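Local coordinates for uncharacterized protein (PDB 4TYZ) that is of unknown function but may take part in sterol binding and transfer, and is represented here by its C-terminal GRAM domain, at residues H42-Q47 against D60-I65; E79-T82 against D86-F89. One frame throughout, in Å; residues are numbered along the deposited sequence. Where two conformers were deposited one is given.

Contacts 1 and 2 share one antiparallel sheet, with centres about 9 Å apart. Strand 62-67, which supplies one side of contact 1, is the neighbour of strand 78-82, which opens the hairpin of contact 2. Two probable hydrogen bonds join them: Lys-63 N to Lys-81 O at 2.7 Å and Asp-64 O to Lys-81 N at 2.9 Å. Lys-63 and Asp-64 thus both face Lys-81, a classic beta bulge. Contact 1 bridges strands that are not neighbours in the sheet through side chains, whereas contact 2 pairs adjacent strands through their backbones. Thr-82 packs against segment 60-65, its CB 3.6 Å from Glu-61 O.

Contact 1. Residues H42-Q47 against D60-I65; sequences HWLCFQ and DEIKDI
The indole of Trp-43 and the carboxylate of Glu-61 meet loosely at the solvent-exposed end of the contact. Glu-61 OE2 stands 4.4 Å from Trp-43 CZ3 and comes in obliquely to the ring, at the six-membered end of the indole. No hydrogen bond crosses here; OE2 instead accepts the backbone N-H of Glu-58. The Trp-43 side chain also touches Leu-13 of a loop and Glu-58 of the neighbouring strand 54-58. The glutamate reaches the indole by an extended chain, its chi2 of -179° carrying the carboxylate away from the backbone.

Deeper in, the contact is apolar. In the Leu-44 conformer described, one of two deposited, Leu-44 CD2 and Ile-62 CD1 touch end to end at 4.2 Å, and the two side chains cross at about a right angle. Leu-44 also packs on Leu-37 of strand 31-39 and Leu-103 of helix 96-107. The backbones stay well apart, and the side chains span the 9.3 Å between Leu-44 CA and Ile-62 CA. Further along, the side chain of Ile-65 rests on Met-104 and Trp-107 of the same helix, while the backbone O of Ile-62 accepts the indole N-H of Trp-107.

In this PH-like GRAM domain, strand 62-67 is outermost at one end of the strand order, and strand 43-48 lies next to the outermost strand, 54-58, at the other. With 112 Å² buried and no hydrogen bond between them, the segments touch only lightly, through one apolar contact in the interior, and helix 96-107 packs on both Leu-44 and Ile-65. The chemistry implies that the Glu-61 carboxylate is positioned by a backbone N-H rather than by the tryptophan it lies near.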
# COMPACT_ATOMS: atom_id res chain seq x y z
N HIS A 42 -6.29 9.46 5.51
CA HIS A 42 -5.01 10.12 5.74
C HIS A 42 -3.78 9.22 5.56
O HIS A 42 -2.66 9.74 5.52
CB HIS A 42 -4.97 10.71 7.16
CG HIS A 42 -5.97 11.79 7.38
ND1 HIS A 42 -7.08 11.62 8.17
CD2 HIS A 42 -6.05 13.05 6.88
CE1 HIS A 42 -7.80 12.74 8.16
NE2 HIS A 42 -7.19 13.61 7.39
N TRP A 43 -4.00 7.91 5.45
CA TRP A 43 -2.89 6.95 5.50
C TRP A 43 -2.93 5.89 4.43
O TRP A 43 -3.98 5.39 4.03
CB TRP A 43 -2.85 6.24 6.88
CG TRP A 43 -2.62 7.19 8.00
CD1 TRP A 43 -3.56 7.94 8.64
CD2 TRP A 43 -1.36 7.52 8.60
NE1 TRP A 43 -2.97 8.72 9.61
CE2 TRP A 43 -1.62 8.48 9.61
CE3 TRP A 43 -0.04 7.09 8.40
CZ2 TRP A 43 -0.61 9.02 10.41
CZ3 TRP A 43 0.97 7.63 9.19
CH2 TRP A 43 0.68 8.59 10.18
N LEU A 44 -1.72 5.55 4.00
CA LEU A 44 -1.48 4.41 3.15
C LEU A 44 -0.77 3.38 4.00
O LEU A 44 0.31 3.64 4.52
CB LEU A 44 -0.63 4.80 1.95
CG LEU A 44 -0.30 3.58 1.10
CD1 LEU A 44 -1.59 2.97 0.60
CD2 LEU A 44 0.62 3.96 -0.05
N CYS A 45 -1.38 2.21 4.17
CA CYS A 45 -0.83 1.20 5.09
C CYS A 45 -0.69 -0.15 4.42
O CYS A 45 -1.42 -0.47 3.49
CB CYS A 45 -1.71 1.02 6.32
SG CYS A 45 -2.14 2.57 7.13
N PHE A 46 0.24 -0.94 4.93
CA PHE A 46 0.40 -2.32 4.46
C PHE A 46 0.64 -3.22 5.65
O PHE A 46 1.42 -2.87 6.53
CB PHE A 46 1.57 -2.44 3.48
CG PHE A 46 1.83 -3.85 3.03
CD1 PHE A 46 1.21 -4.36 1.91
CD2 PHE A 46 2.68 -4.67 3.76
CE1 PHE A 46 1.44 -5.67 1.50
CE2 PHE A 46 2.91 -5.98 3.38
CZ PHE A 46 2.30 -6.49 2.24
N GLN A 47 -0.04 -4.37 5.68
CA GLN A 47 0.25 -5.42 6.66
C GLN A 47 0.49 -6.74 5.96
O GLN A 47 -0.32 -7.17 5.14
CB GLN A 47 -0.90 -5.56 7.67
CG GLN A 47 -0.77 -6.75 8.63
CD GLN A 47 0.46 -6.65 9.52
OE1 GLN A 47 0.63 -5.66 10.24
NE2 GLN A 47 1.31 -7.66 9.47
N ASP A 60 0.62 13.03 3.28
CA ASP A 60 1.42 14.25 3.24
C ASP A 60 2.92 13.95 3.36
O ASP A 60 3.75 14.86 3.32
CB ASP A 60 0.95 15.29 4.30
CG ASP A 60 1.19 14.90 5.76
OD1 ASP A 60 1.80 13.86 6.07
OD2 ASP A 60 0.78 15.70 6.65
N GLU A 61 3.26 12.66 3.44
CA GLU A 61 4.65 12.20 3.44
C GLU A 61 5.05 11.61 2.08
O GLU A 61 6.21 11.26 1.87
CB GLU A 61 4.85 11.14 4.53
CG GLU A 61 4.66 11.69 5.94
CD GLU A 61 4.89 10.64 7.03
OE1 GLU A 61 5.72 10.90 7.93
OE2 GLU A 61 4.23 9.58 7.02
N ILE A 62 4.08 11.51 1.18
CA ILE A 62 4.31 10.86 -0.12
C ILE A 62 4.61 11.91 -1.18
O ILE A 62 3.82 12.83 -1.40
CB ILE A 62 3.09 10.02 -0.54
CG1 ILE A 62 2.93 8.83 0.41
CG2 ILE A 62 3.24 9.53 -1.99
CD1 ILE A 62 1.69 8.00 0.16
N LYS A 63 5.76 11.76 -1.83
CA LYS A 63 6.19 12.70 -2.86
C LYS A 63 5.67 12.35 -4.25
O LYS A 63 5.34 13.23 -5.05
CB LYS A 63 7.73 12.77 -2.88
CG LYS A 63 8.33 13.67 -3.96
CD LYS A 63 9.85 13.64 -3.88
CE LYS A 63 10.47 14.67 -4.81
NZ LYS A 63 11.95 14.76 -4.61
N ASP A 64 5.59 11.05 -4.54
CA ASP A 64 5.17 10.60 -5.86
C ASP A 64 4.69 9.17 -5.79
O ASP A 64 5.08 8.42 -4.90
CB ASP A 64 6.32 10.74 -6.88
CG ASP A 64 5.84 10.77 -8.32
OD1 ASP A 64 4.61 10.85 -8.55
OD2 ASP A 64 6.70 10.76 -9.23
N ILE A 65 3.83 8.80 -6.72
CA ILE A 65 3.30 7.44 -6.83
C ILE A 65 3.34 7.08 -8.30
O ILE A 65 2.75 7.78 -9.13
CB ILE A 65 1.87 7.32 -6.28
CG1 ILE A 65 1.81 7.79 -4.83
CG2 ILE A 65 1.35 5.88 -6.41
CD1 ILE A 65 0.42 7.71 -4.20

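Contact 2. Residues E79-T82 against D86-F89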
# COMPACT_ATOMS: atom_id res chain seq x y z
N GLU A 79 5.04 2.00 -7.28
CA GLU A 79 6.16 2.51 -6.50
C GLU A 79 5.77 3.78 -5.78
O GLU A 79 5.24 4.71 -6.39
CB GLU A 79 7.37 2.78 -7.39
CG GLU A 79 7.89 1.55 -8.09
CD GLU A 79 9.01 1.88 -9.06
OE1 GLU A 79 9.92 2.65 -8.67
OE2 GLU A 79 8.96 1.39 -10.21
N VAL A 80 6.03 3.82 -4.48
CA VAL A 80 5.71 4.99 -3.67
C VAL A 80 6.99 5.66 -3.21
O VAL A 80 7.83 5.04 -2.56
CB VAL A 80 4.85 4.61 -2.46
CG1 VAL A 80 4.59 5.84 -1.59
CG2 VAL A 80 3.55 3.98 -2.90
N LYS A 81 7.16 6.93 -3.59
CA LYS A 81 8.34 7.69 -3.22
C LYS A 81 7.99 8.65 -2.10
O LYS A 81 7.01 9.37 -2.19
CB LYS A 81 8.90 8.46 -4.41
CG LYS A 81 9.31 7.59 -5.59
CD LYS A 81 9.85 8.44 -6.74
CE LYS A 81 10.98 9.34 -6.27
NZ LYS A 81 11.45 10.27 -7.34
N THR A 82 8.80 8.66 -1.05
CA THR A 82 8.52 9.55 0.07
C THR A 82 9.31 10.85 -0.01
O THR A 82 10.26 10.97 -0.78
CB THR A 82 8.82 8.88 1.42
OG1 THR A 82 10.24 8.83 1.62
CG2 THR A 82 8.27 7.47 1.45
N ASP A 86 12.69 7.88 0.41
CA ASP A 86 12.59 6.43 0.48
C ASP A 86 11.70 5.96 -0.67
O ASP A 86 10.86 6.71 -1.16
CB ASP A 86 12.01 5.97 1.82
CG ASP A 86 12.97 6.21 2.98
OD1 ASP A 86 14.19 6.00 2.80
OD2 ASP A 86 12.50 6.61 4.07
N THR A 87 11.90 4.73 -1.13
CA THR A 87 11.01 4.17 -2.13
C THR A 87 10.40 2.87 -1.63
O THR A 87 11.12 1.97 -1.18
CB THR A 87 11.71 3.92 -3.46
OG1 THR A 87 12.19 5.17 -3.98
CG2 THR A 87 10.76 3.32 -4.46
N ILE A 88 9.08 2.78 -1.67
CA ILE A 88 8.35 1.58 -1.28
C ILE A 88 7.85 0.88 -2.53
O ILE A 88 7.21 1.50 -3.37
CB ILE A 88 7.15 1.91 -0.38
CG1 ILE A 88 7.61 2.67 0.86
CG2 ILE A 88 6.37 0.64 -0.04
CD1 ILE A 88 6.46 3.33 1.62
N PHE A 89 8.17 -0.41 -2.65
CA PHE A 89 7.77 -1.19 -3.81
C PHE A 89 6.63 -2.13 -3.45
O PHE A 89 6.77 -3.00 -2.59
CB PHE A 89 8.94 -1.99 -4.36
CG PHE A 89 10.06 -1.15 -4.89
CD1 PHE A 89 10.03 -0.68 -6.19
CD2 PHE A 89 11.16 -0.84 -4.10
CE1 PHE A 89 11.06 0.09 -6.70
CE2 PHE A 89 12.20 -0.07 -4.60
CZ PHE A 89 12.15 0.39 -5.90
O HOH W 1 10.32 7.89 4.18
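A beta hairpin of the GRAM domain's sheet, strand 78-82 followed by strand 87-91, is zipped together here in antiparallel register. Val-80 and Ile-88 form the hydrogen-bonded pair: Val-80 N reaches Ile-88 O at 2.8 Å and Ile-88 N reaches Val-80 O at 2.7 Å. Their side chains share a sheet face, CB to CB 4.1 Å, and Ile-88 continues onto Phe-55 of strand 54-58.

Toward the turn, Thr-82 N donates to Asp-86 O at 2.8 Å. The Thr-82 hydroxyl answers in the other direction by accepting Asp-86 N at 2.9 Å. With chi1 at 75°, OG1 sits between the backbone N and the carbonyl carbon, which turns it to face that N-H. A water links OG1 to Asp-86 OD2, donating to the carboxylate, and Leu-84 N adds a weak bond to the hydroxyl.

On the other face, Glu-79 and Phe-89 form a non-hydrogen-bonded pair whose side chains run alongside each other. In the conformer described, one of two, Glu-79 CG lies 3.6 Å from Phe-89 CD1, and the carboxylate is tilted 37° from the ring. Glu-79 OE1 comes within 3.4 Å of Phe-89 CE1, obliquely to the ring. Thr-87 CG2 lies over one face of the Phe-89 ring, 3.5 Å above the plane and offset toward the rim. Glu-79 OE2 bonds to the Ser-68 hydroxyl.

The chemistry thus implies a hairpin fixed by backbone bonds along its length, with the Thr-82 hydroxyl adding a side-chain bond to Asp-86 N at the turn end and water bridging to the aspartate.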